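Local coordinates for DUF1780 domain-containing protein (Pseudomonas aeruginosa, PDB 1Y0K) that is of unknown function but is probably a nuclease-like protein of the PDDEXK superfamily, a putative endonuclease, at residues A[34-37]-A[38-41]. Residues are numbered along the deposited sequence; the frame is centred on the assembly and turned at random.
Sequences CQRF and LEAL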
loop_
_atom_site.group_PDB
_atom_site.type_symbol
_atom_site.label_atom_id
_atom_site.label_comp_id
_atom_site.label_asym_id
_atom_site.label_seq_id
_atom_site.Cartn_x
_atom_site.Cartn_y
_atom_site.Cartn_z
ATOM N N CYS A 34 -5.581 5.938 0.020
ATOM C CA CYS A 34 -6.501 5.379 1.009
ATOM C C CYS A 34 -7.831 4.990 0.357
ATOM O O CYS A 34 -8.350 3.914 0.618
ATOM C CB CYS A 34 -6.723 6.365 2.158
ATOM S SG CYS A 34 -5.217 6.651 3.134
ATOM N N GLN A 35 -8.381 5.859 -0.486
ATOM C CA GLN A 35 -9.644 5.520 -1.157
ATOM C C GLN A 35 -9.518 4.274 -2.023
ATOM O O GLN A 35 -10.387 3.407 -1.981
ATOM C CB GLN A 35 -10.149 6.687 -1.998
ATOM C CG GLN A 35 -10.774 7.797 -1.180
ATOM C CD GLN A 35 -11.430 8.834 -2.072
ATOM O OE1 GLN A 35 -12.271 8.508 -2.914
ATOM N NE2 GLN A 35 -11.047 10.073 -1.903
ATOM N N ARG A 36 -8.439 4.181 -2.803
ATOM C CA ARG A 36 -8.215 3.008 -3.674
ATOM C C ARG A 36 -8.128 1.725 -2.845
ATOM O O ARG A 36 -8.667 0.678 -3.223
ATOM C CB ARG A 36 -6.942 3.177 -4.519
ATOM C CG ARG A 36 -6.939 4.376 -5.521
ATOM C CD ARG A 36 -8.109 4.372 -6.557
ATOM N NE ARG A 36 -9.433 4.759 -6.045
ATOM C CZ ARG A 36 -9.798 5.987 -5.660
ATOM N NH1 ARG A 36 -11.040 6.209 -5.234
ATOM N NH2 ARG A 36 -8.938 6.997 -5.671
ATOM N N PHE A 37 -7.450 1.814 -1.704
ATOM C CA PHE A 37 -7.300 0.672 -0.791
ATOM C C PHE A 37 -8.649 0.247 -0.208
ATOM O O PHE A 37 -8.990 -0.940 -0.206
ATOM C CB PHE A 37 -6.305 1.066 0.314
ATOM C CG PHE A 37 -6.100 0.030 1.380
ATOM C CD1 PHE A 37 -5.594 -1.228 1.068
ATOM C CD2 PHE A 37 -6.347 0.343 2.716
ATOM C CE1 PHE A 37 -5.367 -2.171 2.060
ATOM C CE2 PHE A 37 -6.133 -0.596 3.724
ATOM C CZ PHE A 37 -5.630 -1.864 3.388
ATOM N N LEU A 38 -9.427 1.211 0.275
ATOM C CA LEU A 38 -10.744 0.907 0.846
ATOM C C LEU A 38 -11.672 0.307 -0.219
ATOM O O LEU A 38 -12.425 -0.626 0.063
ATOM C CB LEU A 38 -11.367 2.161 1.487
ATOM C CG LEU A 38 -10.621 2.719 2.710
ATOM C CD1 LEU A 38 -11.236 4.051 3.125
ATOM C CD2 LEU A 38 -10.596 1.734 3.875
ATOM N N GLU A 39 -11.605 0.850 -1.439
ATOM C CA GLU A 39 -12.353 0.292 -2.570
ATOM C C GLU A 39 -11.949 -1.149 -2.874
ATOM O O GLU A 39 -12.807 -1.987 -3.131
ATOM C CB GLU A 39 -12.221 1.179 -3.807
ATOM C CG GLU A 39 -12.950 2.489 -3.625
ATOM C CD GLU A 39 -12.658 3.469 -4.732
ATOM O OE1 GLU A 39 -11.879 3.125 -5.645
ATOM O OE2 GLU A 39 -13.205 4.590 -4.674
ATOM N N ALA A 40 -10.653 -1.440 -2.802
ATOM C CA ALA A 40 -10.151 -2.807 -2.975
ATOM C C ALA A 40 -10.746 -3.769 -1.955
ATOM O O ALA A 40 -11.036 -4.921 -2.279
ATOM C CB ALA A 40 -8.637 -2.834 -2.891
ATOM N N LEU A 41 -10.931 -3.288 -0.728
ATOM C CA LEU A 41 -11.428 -4.123 0.358
ATOM C C LEU A 41 -12.936 -4.064 0.512
ATOM O O LEU A 41 -13.478 -4.689 1.428
ATOM C CB LEU A 41 -10.774 -3.734 1.686
ATOM C CG LEU A 41 -9.246 -3.787 1.744
ATOM C CD1 LEU A 41 -8.792 -3.588 3.185
ATOM C CD2 LEU A 41 -8.746 -5.101 1.210
#
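Four consecutive i to i+4 hydrogen bonds join C34-F37 to L38-L41 along the C-terminal part of helix 26-40. L38 N donates to C34 O at 2.9 Å with an N-H...O angle of 167°, and E39 and A40 repeat the pattern with Q35 and R36. The bond from L41 N to F37 O is longer, 3.1 Å, and less straight (141°).

On the outer side, R36 and E39, three residues apart, lie alongside each other and form a bidentate, side-on salt bridge. R36 NE reaches E39 OE1 at 3.0 Å, while R36 NH1 reaches E39 OE2 at 2.8 Å. Both oxygens lie close to the guanidinium plane, yet the nitrogens approach from above the carboxylate, the two planes being 51° apart. Bends at chi2 and chi3 of R36 bring its guanidinium alongside the glutamate, whose chain is extended beyond CG. E39 OE2 is also hydrogen-bonded to Y45 OH, and W32 makes a cation-pi contact with R36, so both charged groups have second partners.

On the inner side, L41 CD1 sits over one face of the F37 ring in a CH-pi contact, 4.0 Å from its centroid; its closest ring atom is F37 CZ, at 3.6 Å. With CG anti to the backbone N, the buried F37 ring lies where L41 CD1 can cover that face.

This inner side packs on the mixed sheet: F37 touches strands 171-175 and 179-185, C34 meets F67 and V69 of strand 65-73, and A40 rests on A180, so that this face of helix 26-40 lies against three of its strands.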